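Local structure of X-PRO dipeptidase (Streptococcus pyogenes M1 GAS, 3O5V) at residues Glu84-Lys87 with Ala88-Asn92; Pro58-Glu61 with Val62-Ser66; Asp103-Asn106 with Val107-His111; Leu10-Gln14 with Lys15-Leu19. The protein probably cleaves dipeptides ending in proline as a manganese-dependent Xaa-Pro dipeptidase of the M24B family, this chain being its creatinase/prolidase N-terminal domain. All coordinates share one frame; numbering follows the deposited sequence.

Interaction 1. Residues Glu84-Lys87 with Ala88-Asn92; sequences EKIK and AVLPN
The carbonyl oxygen of I86 is gripped by two backbone amides at once: L90 N donates to I86 O over 3.1 Å at an N-H...O angle of 154°, and V89 N adds a weak bond to I86 O at 3.3 Å. V89 N has a shorter bond, 2.9 Å to K85 O, and is thus shared between two acceptors. One residue earlier, A88 N donates to E84 O, also at 2.9 Å. Together these bonds form the closing turn of helix 82-89, and L90 is the first residue whose backbone departs from helical geometry. A water bridges the end, donating to K87 O and to L90 O, each 2.7 Å from it. The side chains divide by face. I86 and L90 lie alongside each other and point the same way, I86 CG2 coming to 3.5 Å from L90 CD1. Both pack on F46 of the adjoining sheet; I86 also touches F56, and L90 touches V54 and Y48. K85 bends at chi2 (69°), which brings its aliphatic end across V89 at about a right angle, CE 3.9 Å from V89 CG1; its ammonium end forms a long, weak ion pair with E80. The helix thus ends cleanly: amides and one water serve the carbonyls of E84 to K87, while the aliphatic groups of I86 and L90 hold that flank to the sheet.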
ATOM      1  N   GLU A  84       5.294   1.245 -13.449  1.00 30.02           N
ATOM      2  CA  GLU A  84       4.329   1.361 -14.547  1.00 30.47           C
ATOM      3  C   GLU A  84       3.101   0.517 -14.270  1.00 29.71           C
ATOM      4  O   GLU A  84       1.981   0.945 -14.535  1.00 29.40           O
ATOM      5  CB  GLU A  84       4.965   0.940 -15.877  1.00 31.02           C
ATOM      6  CG  GLU A  84       6.183   1.783 -16.233  1.00 34.54           C
ATOM      7  CD  GLU A  84       6.776   1.498 -17.615  1.00 41.93           C
ATOM      8  OE1 GLU A  84       6.475   0.442 -18.224  1.00 44.80           O
ATOM      9  OE2 GLU A  84       7.565   2.353 -18.089  1.00 45.48           O
ATOM     10  N   LYS A  85       3.310  -0.679 -13.724  1.00 29.04           N
ATOM     11  CA  LYS A  85       2.194  -1.567 -13.411  1.00 29.04           C
ATOM     12  C   LYS A  85       1.264  -0.981 -12.336  1.00 28.20           C
ATOM     13  O   LYS A  85       0.045  -1.019 -12.472  1.00 27.83           O
ATOM     14  CB  LYS A  85       2.704  -2.957 -13.008  1.00 28.96           C
ATOM     15  CG  LYS A  85       1.605  -4.009 -12.826  1.00 29.91           C
ATOM     16  CD  LYS A  85       0.931  -4.417 -14.141  1.00 32.70           C
ATOM     17  CE  LYS A  85       0.110  -5.686 -13.949  1.00 34.67           C
ATOM     18  NZ  LYS A  85      -0.551  -6.133 -15.204  1.00 36.85           N
ATOM     19  N   ILE A  86       1.834  -0.426 -11.273  1.00 28.41           N
ATOM     20  CA  ILE A  86       1.016   0.219 -10.236  1.00 28.08           C
ATOM     21  C   ILE A  86       0.144   1.323 -10.848  1.00 28.96           C
ATOM     22  O   ILE A  86      -1.060   1.411 -10.575  1.00 28.41           O
ATOM     23  CB  ILE A  86       1.887   0.813  -9.114  1.00 27.71           C
ATOM     24  CG1 ILE A  86       2.565  -0.313  -8.329  1.00 26.99           C
ATOM     25  CG2 ILE A  86       1.034   1.717  -8.198  1.00 26.77           C
ATOM     26  CD1 ILE A  86       3.836   0.115  -7.539  1.00 26.65           C
ATOM     27  N   LYS A  87       0.773   2.171 -11.658  1.00 29.98           N
ATOM     28  CA  LYS A  87       0.063   3.207 -12.410  1.00 31.73           C
ATOM     29  C   LYS A  87      -1.076   2.602 -13.248  1.00 32.09           C
ATOM     30  O   LYS A  87      -2.173   3.151 -13.282  1.00 32.64           O
ATOM     31  CB  LYS A  87       1.044   3.998 -13.297  1.00 32.44           C
ATOM     32  CG  LYS A  87       0.395   5.082 -14.188  1.00 34.62           C
ATOM     33  CD  LYS A  87      -0.296   6.156 -13.363  1.00 38.03           C
ATOM     34  CE  LYS A  87      -0.956   7.214 -14.264  1.00 40.50           C
ATOM     35  NZ  LYS A  87      -1.649   8.261 -13.464  1.00 41.96           N
ATOM     36  N   ALA A  88      -0.817   1.464 -13.891  1.00 32.71           N
ATOM     37  CA  ALA A  88      -1.802   0.823 -14.769  1.00 32.84           C
ATOM     38  C   ALA A  88      -2.990   0.217 -14.014  1.00 33.12           C
ATOM     39  O   ALA A  88      -4.125   0.265 -14.512  1.00 33.25           O
ATOM     40  CB  ALA A  88      -1.129  -0.241 -15.653  1.00 33.07           C
ATOM     41  N   VAL A  89      -2.750  -0.323 -12.812  1.00 32.58           N
ATOM     42  CA  VAL A  89      -3.794  -1.085 -12.091  1.00 32.39           C
ATOM     43  C   VAL A  89      -4.615  -0.306 -11.049  1.00 32.55           C
ATOM     44  O   VAL A  89      -5.745  -0.695 -10.739  1.00 32.43           O
ATOM     45  CB  VAL A  89      -3.251  -2.399 -11.433  1.00 32.04           C
ATOM     46  CG1 VAL A  89      -2.541  -3.260 -12.460  1.00 32.73           C
ATOM     47  CG2 VAL A  89      -2.337  -2.100 -10.219  1.00 31.95           C
ATOM     48  N   LEU A  90      -4.046   0.760 -10.496  1.00 32.37           N
ATOM     49  CA  LEU A  90      -4.716   1.522  -9.439  1.00 32.87           C
ATOM     50  C   LEU A  90      -5.845   2.395 -10.011  1.00 33.54           C
ATOM     51  O   LEU A  90      -5.730   2.880 -11.138  1.00 32.94           O
ATOM     52  CB  LEU A  90      -3.718   2.402  -8.693  1.00 32.38           C
ATOM     53  CG  LEU A  90      -2.732   1.766  -7.706  1.00 31.82           C
ATOM     54  CD1 LEU A  90      -2.061   2.863  -6.944  1.00 29.81           C
ATOM     55  CD2 LEU A  90      -3.426   0.855  -6.727  1.00 30.93           C
ATOM     56  N   PRO A  91      -6.926   2.603  -9.231  1.00 34.44           N
ATOM     57  CA  PRO A  91      -8.051   3.419  -9.736  1.00 34.98           C
ATOM     58  C   PRO A  91      -7.721   4.907  -9.852  1.00 35.79           C
ATOM     59  O   PRO A  91      -8.333   5.615 -10.651  1.00 36.17           O
ATOM     60  CB  PRO A  91      -9.146   3.208  -8.684  1.00 35.39           C
ATOM     61  CG  PRO A  91      -8.401   2.760  -7.428  1.00 35.50           C
ATOM     62  CD  PRO A  91      -7.223   1.982  -7.920  1.00 34.17           C
ATOM     63  N   ASN A  92      -6.751   5.368  -9.066  1.00 35.82           N
ATOM     64  CA  ASN A  92      -6.518   6.789  -8.865  1.00 36.49           C
ATOM     65  C   ASN A  92      -5.114   7.038  -8.315  1.00 36.25           C
ATOM     66  O   ASN A  92      -4.687   6.350  -7.395  1.00 36.14           O
ATOM     67  CB  ASN A  92      -7.565   7.327  -7.872  1.00 36.97           C
ATOM     68  CG  ASN A  92      -7.491   8.819  -7.690  1.00 38.29           C
ATOM     69  OD1 ASN A  92      -8.289   9.565  -8.262  1.00 43.39           O
ATOM     70  ND2 ASN A  92      -6.551   9.273  -6.883  1.00 40.17           N
TER
HETATM   71  O   HOH W   1      -3.733   4.656 -11.700  1.00 45.30           O

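Interaction 2. Residues Pro58-Glu61 with Val62-Ser66; sequences PALE and VARAS
A salt bridge joins E61 to R64 across the start of helix 62-68, E61 OE2 standing 3.1 Å from R64 NH2 at the edge of the guanidinium. The carboxylate and guanidinium planes are turned 40° apart, so the two groups do not meet as a flat pair; bonds to the other carboxylate oxygen are less certain, because its placement is in doubt. E61 reaches its partner by folding back at chi2 (-73°), while R64 bends at chi3.

Backbone bonds make the turn. V62 N donates to A59 O at 3.1 Å, from well above the carbonyl plane, and A65 N gives a nearly straight bond of 2.9 Å to E61 O. These residues lead from strand 54-58 into the helix of a beta-alpha-beta crossover whose second strand, 73-76, runs parallel to the first; A59 is also bonded through its backbone to Y76.

Two waters extend the first turn, one between A59 O and A63 N, the other between L60 O and R64 N.

Van der Waals contacts set aliphatic carbons against polar atoms: L60 CD1 approaches R64 NH2 obliquely at 3.6 Å, and V62 CG2 lies 3.6 Å from A59 O. The apolar packing is that of V62 on V57 and A65 on L55 of the strand.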
ATOM      1  N   PRO A  58       4.355  -9.267  -5.931  1.00 24.33           N
ATOM      2  CA  PRO A  58       4.889 -10.056  -7.049  1.00 24.32           C
ATOM      3  C   PRO A  58       3.868 -11.088  -7.522  1.00 24.61           C
ATOM      4  O   PRO A  58       3.123 -11.644  -6.698  1.00 24.95           O
ATOM      5  CB  PRO A  58       6.084 -10.779  -6.433  1.00 24.98           C
ATOM      6  CG  PRO A  58       6.422 -10.009  -5.177  1.00 25.08           C
ATOM      7  CD  PRO A  58       5.138  -9.436  -4.697  1.00 23.57           C
ATOM      8  N   ALA A  59       3.853 -11.360  -8.826  1.00 24.40           N
ATOM      9  CA  ALA A  59       2.926 -12.331  -9.418  1.00 24.50           C
ATOM     10  C   ALA A  59       2.964 -13.649  -8.657  1.00 24.18           C
ATOM     11  O   ALA A  59       1.934 -14.284  -8.462  1.00 24.16           O
ATOM     12  CB  ALA A  59       3.285 -12.574 -10.876  1.00 25.77           C
ATOM     13  N   LEU A  60       4.155 -14.056  -8.222  1.00 24.60           N
ATOM     14  CA  LEU A  60       4.289 -15.341  -7.522  1.00 24.51           C
ATOM     15  C   LEU A  60       3.498 -15.410  -6.198  1.00 24.60           C
ATOM     16  O   LEU A  60       3.215 -16.516  -5.689  1.00 24.72           O
ATOM     17  CB  LEU A  60       5.764 -15.696  -7.330  1.00 24.99           C
ATOM     18  CG  LEU A  60       6.600 -14.862  -6.353  1.00 26.70           C
ATOM     19  CD1 LEU A  60       6.497 -15.459  -4.960  1.00 28.21           C
ATOM     20  CD2 LEU A  60       8.051 -14.847  -6.797  1.00 28.20           C
ATOM     21  N   GLU A  61       3.140 -14.243  -5.660  1.00 24.43           N
ATOM     22  CA  GLU A  61       2.363 -14.154  -4.400  1.00 25.37           C
ATOM     23  C   GLU A  61       0.837 -14.036  -4.555  1.00 25.96           C
ATOM     24  O   GLU A  61       0.103 -14.120  -3.554  1.00 26.06           O
ATOM     25  CB  GLU A  61       2.845 -12.949  -3.574  1.00 24.82           C
ATOM     26  CG  GLU A  61       4.260 -13.037  -3.075  1.00 26.45           C
ATOM     27  CD  GLU A  61       4.451 -14.028  -1.940  1.00 30.71           C
ATOM     28  OE1 GLU A  61       3.449 -14.597  -1.435  1.00 30.56           O
ATOM     29  OE2 GLU A  61       5.620 -14.214  -1.536  1.00 30.18           O
ATOM     30  N   VAL A  62       0.355 -13.808  -5.781  1.00 26.41           N
ATOM     31  CA  VAL A  62      -1.079 -13.515  -6.002  1.00 26.85           C
ATOM     32  C   VAL A  62      -1.997 -14.606  -5.439  1.00 27.20           C
ATOM     33  O   VAL A  62      -2.957 -14.311  -4.704  1.00 26.86           O
ATOM     34  CB  VAL A  62      -1.412 -13.237  -7.513  1.00 26.78           C
ATOM     35  CG1 VAL A  62      -2.913 -13.103  -7.724  1.00 28.48           C
ATOM     36  CG2 VAL A  62      -0.722 -11.969  -7.990  1.00 26.94           C
ATOM     37  N   ALA A  63      -1.696 -15.855  -5.777  1.00 27.22           N
ATOM     38  CA  ALA A  63      -2.533 -16.991  -5.368  1.00 27.06           C
ATOM     39  C   ALA A  63      -2.650 -17.099  -3.846  1.00 27.39           C
ATOM     40  O   ALA A  63      -3.753 -17.197  -3.316  1.00 26.79           O
ATOM     41  CB  ALA A  63      -2.008 -18.289  -5.961  1.00 27.60           C
ATOM     42  N   ARG A  64      -1.520 -17.046  -3.144  1.00 27.21           N
ATOM     43  CA  ARG A  64      -1.530 -17.085  -1.679  1.00 28.14           C
ATOM     44  C   ARG A  64      -2.249 -15.885  -1.053  1.00 27.66           C
ATOM     45  O   ARG A  64      -3.047 -16.059  -0.131  1.00 27.29           O
ATOM     46  CB  ARG A  64      -0.108 -17.216  -1.116  1.00 28.21           C
ATOM     47  CG  ARG A  64       0.488 -18.584  -1.432  1.00 32.24           C
ATOM     48  CD  ARG A  64       1.956 -18.786  -1.035  1.00 37.21           C
ATOM     49  NE  ARG A  64       2.923 -17.785  -1.526  1.00 39.32           N
ATOM     50  CZ  ARG A  64       4.200 -18.072  -1.766  1.00 41.05           C
ATOM     51  NH1 ARG A  64       4.640 -19.318  -1.601  1.00 41.31           N
ATOM     52  NH2 ARG A  64       5.040 -17.138  -2.188  1.00 42.34           N
ATOM     53  N   ALA A  65      -1.950 -14.680  -1.536  1.00 27.51           N
ATOM     54  CA  ALA A  65      -2.616 -13.463  -1.038  1.00 27.22           C
ATOM     55  C   ALA A  65      -4.139 -13.565  -1.165  1.00 28.23           C
ATOM     56  O   ALA A  65      -4.874 -13.247  -0.209  1.00 26.65           O
ATOM     57  CB  ALA A  65      -2.104 -12.227  -1.775  1.00 26.93           C
ATOM     58  N   SER A  66      -4.588 -14.034  -2.335  1.00 28.37           N
ATOM     59  CA  SER A  66      -6.020 -14.142  -2.673  1.00 30.09           C
ATOM     60  C   SER A  66      -6.813 -15.100  -1.777  1.00 30.96           C
ATOM     61  O   SER A  66      -8.030 -14.958  -1.649  1.00 31.50           O
ATOM     62  CB  SER A  66      -6.196 -14.542  -4.143  1.00 30.22           C
ATOM     63  OG  SER A  66      -5.683 -13.542  -5.005  1.00 30.83           O
TER
HETATM   64  O   HOH W   2       0.323 -16.535  -7.806  1.00 25.25           O
HETATM   65  O   HOH W   3       1.062 -17.524  -4.387  1.00 26.91           O

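Interaction 3. Residues Asp103-Asn106 with Val107-His111; sequences DHLN and VNKFH
L105 and K109 pack against each other through carbon alone, L105 CD1 sitting 3.7 Å from K109 CB, and this leucine forms the firmer side of the contact. Its CG lies anti to the backbone N (chi1 -164°), which carries both methyls toward the first turn of the helix; the second, CD2, is 4.2 Å from F110 CB, the two side chains crossing at about a right angle. F110 in turn sets its ring edge-to-face with that of F121. The same turn is closed by a backbone bond of 3.0 Å from F110 N to N106 O, with an N-H...O angle of 164°. N106 occupies the N-cap of helix 107-114, the connecting helix of a beta-alpha-beta crossover between the parallel strands 97-100 and 120-123. Its side chain turns back over the first turn and crosses the K109 chain at about a right angle.

N106, V107 and N108 make up the exposed side, and the end formed by H104 and K109 is the looser part. K109 is extended beyond CG, carrying NZ from the first turn out toward H104. H104 NE2 and K109 NZ are 4.2 Å apart, with no direct bond. A water links K109 NZ, weakly at 3.3 Å, to the backbone H104 O at 2.8 Å. The H104 side chain touches S23 and D24, whereas the chain of K109 touches Q42.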
ATOM      1  N   ASP A 103       9.679   4.620   8.461  1.00 29.47           N
ATOM      2  CA  ASP A 103      10.623   3.698   9.130  1.00 30.30           C
ATOM      3  C   ASP A 103      10.942   2.406   8.383  1.00 29.29           C
ATOM      4  O   ASP A 103      11.841   1.661   8.788  1.00 29.05           O
ATOM      5  CB  ASP A 103      10.190   3.349  10.554  1.00 31.62           C
ATOM      6  CG  ASP A 103      10.810   4.267  11.587  1.00 35.94           C
ATOM      7  OD1 ASP A 103      11.922   4.794  11.349  1.00 39.55           O
ATOM      8  OD2 ASP A 103      10.172   4.463  12.636  1.00 41.16           O
ATOM      9  N   HIS A 104      10.203   2.127   7.312  1.00 27.90           N
ATOM     10  CA  HIS A 104      10.432   0.907   6.550  1.00 26.87           C
ATOM     11  C   HIS A 104      10.783   1.184   5.083  1.00 26.30           C
ATOM     12  O   HIS A 104      11.672   0.561   4.508  1.00 26.13           O
ATOM     13  CB  HIS A 104       9.225  -0.042   6.639  1.00 26.34           C
ATOM     14  CG  HIS A 104       9.311  -1.162   5.659  1.00 25.41           C
ATOM     15  ND1 HIS A 104       9.953  -2.352   5.940  1.00 26.70           N
ATOM     16  CD2 HIS A 104       8.930  -1.232   4.364  1.00 24.32           C
ATOM     17  CE1 HIS A 104       9.920  -3.125   4.869  1.00 24.54           C
ATOM     18  NE2 HIS A 104       9.299  -2.472   3.902  1.00 27.67           N
ATOM     19  N   LEU A 105      10.063   2.121   4.484  1.00 26.62           N
ATOM     20  CA  LEU A 105      10.221   2.434   3.076  1.00 25.89           C
ATOM     21  C   LEU A 105      11.646   2.942   2.798  1.00 25.91           C
ATOM     22  O   LEU A 105      12.068   3.934   3.396  1.00 25.72           O
ATOM     23  CB  LEU A 105       9.203   3.522   2.734  1.00 26.20           C
ATOM     24  CG  LEU A 105       8.826   3.850   1.300  1.00 25.38           C
ATOM     25  CD1 LEU A 105       8.137   2.671   0.640  1.00 26.07           C
ATOM     26  CD2 LEU A 105       7.895   5.053   1.365  1.00 25.76           C
ATOM     27  N   ASN A 106      12.377   2.277   1.906  1.00 25.67           N
ATOM     28  CA  ASN A 106      13.709   2.761   1.546  1.00 26.16           C
ATOM     29  C   ASN A 106      13.618   3.935   0.556  1.00 26.64           C
ATOM     30  O   ASN A 106      12.548   4.208  -0.006  1.00 25.92           O
ATOM     31  CB  ASN A 106      14.663   1.614   1.116  1.00 26.47           C
ATOM     32  CG  ASN A 106      14.300   0.975  -0.239  1.00 27.07           C
ATOM     33  OD1 ASN A 106      14.308  -0.259  -0.394  1.00 30.56           O
ATOM     34  ND2 ASN A 106      14.041   1.797  -1.220  1.00 25.47           N
ATOM     35  N   VAL A 107      14.721   4.655   0.374  1.00 26.98           N
ATOM     36  CA  VAL A 107      14.700   5.856  -0.467  1.00 28.05           C
ATOM     37  C   VAL A 107      14.375   5.543  -1.936  1.00 28.08           C
ATOM     38  O   VAL A 107      13.654   6.304  -2.590  1.00 28.68           O
ATOM     39  CB  VAL A 107      16.027   6.655  -0.328  1.00 27.87           C
ATOM     40  CG1 VAL A 107      16.042   7.864  -1.249  1.00 29.47           C
ATOM     41  CG2 VAL A 107      16.185   7.111   1.108  1.00 28.05           C
ATOM     42  N   ASN A 108      14.884   4.428  -2.446  1.00 28.40           N
ATOM     43  CA  ASN A 108      14.576   4.031  -3.828  1.00 29.38           C
ATOM     44  C   ASN A 108      13.077   3.786  -4.045  1.00 29.04           C
ATOM     45  O   ASN A 108      12.519   4.252  -5.040  1.00 29.20           O
ATOM     46  CB  ASN A 108      15.404   2.821  -4.281  1.00 29.46           C
ATOM     47  CG  ASN A 108      16.724   3.218  -4.949  1.00 32.68           C
ATOM     48  OD1 ASN A 108      16.918   4.366  -5.369  1.00 34.87           O
ATOM     49  ND2 ASN A 108      17.636   2.262  -5.048  1.00 35.00           N
ATOM     50  N   LYS A 109      12.434   3.086  -3.102  1.00 28.34           N
ATOM     51  CA  LYS A 109      10.980   2.846  -3.166  1.00 27.96           C
ATOM     52  C   LYS A 109      10.191   4.154  -3.062  1.00 28.13           C
ATOM     53  O   LYS A 109       9.204   4.350  -3.787  1.00 28.27           O
ATOM     54  CB  LYS A 109      10.520   1.876  -2.066  1.00 27.56           C
ATOM     55  CG  LYS A 109      10.936   0.442  -2.261  1.00 28.86           C
ATOM     56  CD  LYS A 109      10.313  -0.457  -1.189  1.00 27.84           C
ATOM     57  CE  LYS A 109      10.871  -1.866  -1.281  1.00 30.43           C
ATOM     58  NZ  LYS A 109      10.299  -2.710  -0.204  1.00 31.44           N
ATOM     59  N   PHE A 110      10.625   5.037  -2.158  1.00 28.09           N
ATOM     60  CA  PHE A 110      10.038   6.361  -1.966  1.00 29.09           C
ATOM     61  C   PHE A 110      10.076   7.177  -3.253  1.00 29.51           C
ATOM     62  O   PHE A 110       9.053   7.730  -3.677  1.00 29.33           O
ATOM     63  CB  PHE A 110      10.775   7.093  -0.836  1.00 29.29           C
ATOM     64  CG  PHE A 110      10.268   8.483  -0.539  1.00 31.55           C
ATOM     65  CD1 PHE A 110       8.912   8.731  -0.301  1.00 34.54           C
ATOM     66  CD2 PHE A 110      11.170   9.545  -0.436  1.00 34.11           C
ATOM     67  CE1 PHE A 110       8.460  10.026  -0.002  1.00 35.43           C
ATOM     68  CE2 PHE A 110      10.730  10.839  -0.130  1.00 35.88           C
ATOM     69  CZ  PHE A 110       9.367  11.081   0.083  1.00 35.82           C
ATOM     70  N   HIS A 111      11.245   7.214  -3.892  1.00 29.64           N
ATOM     71  CA  HIS A 111      11.380   7.872  -5.194  1.00 29.93           C
ATOM     72  C   HIS A 111      10.556   7.197  -6.304  1.00 29.59           C
ATOM     73  O   HIS A 111       9.933   7.877  -7.120  1.00 29.90           O
ATOM     74  CB  HIS A 111      12.858   7.989  -5.581  1.00 30.49           C
ATOM     75  CG  HIS A 111      13.613   8.996  -4.769  1.00 31.59           C
ATOM     76  ND1 HIS A 111      14.990   9.014  -4.701  1.00 33.60           N
ATOM     77  CD2 HIS A 111      13.184  10.015  -3.982  1.00 33.66           C
ATOM     78  CE1 HIS A 111      15.376  10.012  -3.924  1.00 34.12           C
ATOM     79  NE2 HIS A 111      14.302  10.630  -3.467  1.00 34.50           N
TER
HETATM   80  O   HOH W   4      11.662  -0.763   2.025  1.00 29.49           O

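Interaction 4. Residues Leu10-Gln14 with Lys15-Leu19; sequences LYLDQ and KGAEL
The carbonyl oxygen of L12 receives a short, nearly straight bond from A17 N, 2.8 Å long with an N-H...O angle of 166°. Nested inside it, G16 N donates to D13 O at 3.2 Å, approaching from above the carbonyl plane. This nested pair, with G16 at positive phi (57°), is a Schellman motif, and it terminates helix 3-14 just before the chain turns into strand 19-22. K15 N still bonds in helical fashion to Y11 O at 2.9 Å and adds a weak bond to L12 O. On the outer flank a water donates both to D13 OD1 and to A17 O, the latter at 2.8 Å, tying the last turn to the departing loop.

Around this polar core lie two apolar contacts. L12 CD2 meets A17 CB at 4.0 Å, the hydrophobic pairing that accompanies many Schellman ends, and both residues rest on Y99. On another flank K15 bends at chi2 and chi3 and sets CG over one face of the Y11 ring; CG is 3.9 Å from the ring centroid in a CH-pi contact, while the ring itself meets Y127. Backbone bonds thus engage the carbonyls of Y11, L12 and D13 as the helix stops, glycine accommodates the reversal, and the lysine contributes its aliphatic portion to the tyrosine.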
ATOM      1  N   LEU A  10     -10.649   6.258   8.728  1.00 23.58           N
ATOM      2  CA  LEU A  10     -11.055   7.340   9.631  0.50 24.04           C
ATOM      3  C   LEU A  10      -9.870   8.277   9.878  1.00 24.36           C
ATOM      4  O   LEU A  10     -10.002   9.509   9.803  1.00 23.35           O
ATOM      5  CB  LEU A  10     -11.555   6.766  10.958  0.50 24.08           C
ATOM      6  CG  LEU A  10     -12.660   7.501  11.734  0.50 25.65           C
ATOM      7  CD1 LEU A  10     -12.621   7.135  13.216  0.50 24.63           C
ATOM      8  CD2 LEU A  10     -12.686   9.009  11.525  0.50 25.48           C
ATOM      9  N   TYR A  11      -8.717   7.682  10.172  1.00 24.82           N
ATOM     10  CA  TYR A  11      -7.484   8.444  10.422  1.00 26.29           C
ATOM     11  C   TYR A  11      -7.145   9.385   9.274  1.00 26.50           C
ATOM     12  O   TYR A  11      -6.886  10.577   9.496  1.00 26.98           O
ATOM     13  CB  TYR A  11      -6.315   7.493  10.672  1.00 27.15           C
ATOM     14  CG  TYR A  11      -5.008   8.206  10.960  1.00 28.92           C
ATOM     15  CD1 TYR A  11      -4.814   8.897  12.158  1.00 30.49           C
ATOM     16  CD2 TYR A  11      -3.968   8.190  10.029  1.00 30.98           C
ATOM     17  CE1 TYR A  11      -3.608   9.536  12.435  1.00 32.48           C
ATOM     18  CE2 TYR A  11      -2.761   8.829  10.294  1.00 32.07           C
ATOM     19  CZ  TYR A  11      -2.593   9.507  11.492  1.00 32.84           C
ATOM     20  OH  TYR A  11      -1.405  10.144  11.752  1.00 34.17           O
ATOM     21  N   LEU A  12      -7.141   8.850   8.051  1.00 26.46           N
ATOM     22  CA  LEU A  12      -6.934   9.643   6.846  1.00 26.85           C
ATOM     23  C   LEU A  12      -7.926  10.806   6.735  1.00 27.78           C
ATOM     24  O   LEU A  12      -7.532  11.934   6.428  1.00 27.67           O
ATOM     25  CB  LEU A  12      -7.017   8.747   5.603  1.00 25.88           C
ATOM     26  CG  LEU A  12      -5.931   7.669   5.478  1.00 24.65           C
ATOM     27  CD1 LEU A  12      -6.278   6.715   4.339  1.00 24.05           C
ATOM     28  CD2 LEU A  12      -4.542   8.296   5.269  1.00 24.55           C
ATOM     29  N   ASP A  13      -9.204  10.535   7.003  1.00 28.21           N
ATOM     30  CA  ASP A  13     -10.225  11.580   6.956  1.00 29.42           C
ATOM     31  C   ASP A  13      -9.986  12.655   8.007  1.00 29.97           C
ATOM     32  O   ASP A  13     -10.109  13.839   7.704  1.00 30.07           O
ATOM     33  CB  ASP A  13     -11.629  10.991   7.083  1.00 29.74           C
ATOM     34  CG  ASP A  13     -12.122  10.358   5.783  1.00 31.79           C
ATOM     35  OD1 ASP A  13     -11.512  10.572   4.708  1.00 32.99           O
ATOM     36  OD2 ASP A  13     -13.140   9.635   5.837  1.00 34.99           O
ATOM     37  N   GLN A  14      -9.633  12.243   9.225  1.00 29.97           N
ATOM     38  CA  GLN A  14      -9.242  13.167  10.292  1.00 30.62           C
ATOM     39  C   GLN A  14      -7.999  14.018   9.962  1.00 31.32           C
ATOM     40  O   GLN A  14      -7.891  15.160  10.441  1.00 30.22           O
ATOM     41  CB  GLN A  14      -9.015  12.403  11.590  1.00 31.22           C
ATOM     42  CG  GLN A  14     -10.311  11.905  12.233  1.00 31.78           C
ATOM     43  CD  GLN A  14     -10.098  10.886  13.338  1.00 32.99           C
ATOM     44  OE1 GLN A  14      -9.051  10.242  13.431  1.00 33.55           O
ATOM     45  NE2 GLN A  14     -11.106  10.722  14.175  1.00 34.71           N
ATOM     46  N   LYS A  15      -7.079  13.471   9.158  1.00 31.15           N
ATOM     47  CA  LYS A  15      -5.861  14.192   8.740  1.00 32.19           C
ATOM     48  C   LYS A  15      -6.020  14.899   7.401  1.00 32.51           C
ATOM     49  O   LYS A  15      -5.065  15.521   6.898  1.00 33.62           O
ATOM     50  CB  LYS A  15      -4.644  13.250   8.686  1.00 31.98           C
ATOM     51  CG  LYS A  15      -4.388  12.454   9.964  1.00 33.59           C
ATOM     52  CD  LYS A  15      -4.199  13.359  11.189  1.00 38.82           C
ATOM     53  CE  LYS A  15      -2.746  13.718  11.409  1.00 42.05           C
ATOM     54  NZ  LYS A  15      -2.566  14.473  12.688  1.00 44.37           N
ATOM     55  N   GLY A  16      -7.213  14.807   6.817  1.00 32.51           N
ATOM     56  CA  GLY A  16      -7.477  15.358   5.488  1.00 32.47           C
ATOM     57  C   GLY A  16      -6.549  14.800   4.426  1.00 32.40           C
ATOM     58  O   GLY A  16      -6.114  15.527   3.534  1.00 32.97           O
ATOM     59  N   ALA A  17      -6.237  13.508   4.525  1.00 31.39           N
ATOM     60  CA  ALA A  17      -5.404  12.828   3.532  1.00 30.70           C
ATOM     61  C   ALA A  17      -6.259  11.842   2.754  1.00 30.12           C
ATOM     62  O   ALA A  17      -7.312  11.420   3.233  1.00 30.30           O
ATOM     63  CB  ALA A  17      -4.260  12.113   4.215  1.00 30.73           C
ATOM     64  N   GLU A  18      -5.812  11.456   1.565  1.00 29.55           N
ATOM     65  CA  GLU A  18      -6.640  10.603   0.713  1.00 29.33           C
ATOM     66  C   GLU A  18      -6.110   9.160   0.569  1.00 28.53           C
ATOM     67  O   GLU A  18      -6.795   8.303   0.005  1.00 28.18           O
ATOM     68  CB  GLU A  18      -6.820  11.244  -0.676  1.00 30.52           C
ATOM     69  CG  GLU A  18      -7.497  12.631  -0.671  1.00 32.89           C
ATOM     70  CD  GLU A  18      -6.551  13.777  -0.296  1.00 37.91           C
ATOM     71  OE1 GLU A  18      -5.321  13.654  -0.515  1.00 39.97           O
ATOM     72  OE2 GLU A  18      -7.049  14.811   0.217  1.00 39.55           O
ATOM     73  N   LEU A  19      -4.894   8.904   1.053  1.00 27.39           N
ATOM     74  CA  LEU A  19      -4.207   7.639   0.743  1.00 27.31           C
ATOM     75  C   LEU A  19      -3.160   7.280   1.791  1.00 26.75           C
ATOM     76  O   LEU A  19      -2.345   8.123   2.167  1.00 27.13           O
ATOM     77  CB  LEU A  19      -3.489   7.770  -0.607  1.00 26.98           C
ATOM     78  CG  LEU A  19      -3.357   6.628  -1.631  1.00 29.41           C
ATOM     79  CD1 LEU A  19      -2.029   6.664  -2.417  1.00 26.79           C
ATOM     80  CD2 LEU A  19      -3.647   5.216  -1.123  1.00 27.56           C
TER
HETATM   81  O   HOH W   5      -9.809  12.711   3.413  1.00 39.61           O

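In the fold
Followed from the N terminus, the four contacts come in series, each one local, with none nesting or crossing. Interaction 4 ends helix 3-14 and turns the chain into the central strand 19-22. Interaction 2 starts helix 62-68 after strand 54-58, interaction 1 ends helix 82-89 ahead of strand 97-100, and interaction 3 starts helix 107-114 after that strand. Two helix starts and two helix ends are therefore fixed around one mixed sheet. Interactions 2 and 4 lie on opposite sides of the chain's centre, about 29 Å apart between centres; interactions 1 and 4 come nearest, about 6 Å between nearest atoms, without touching.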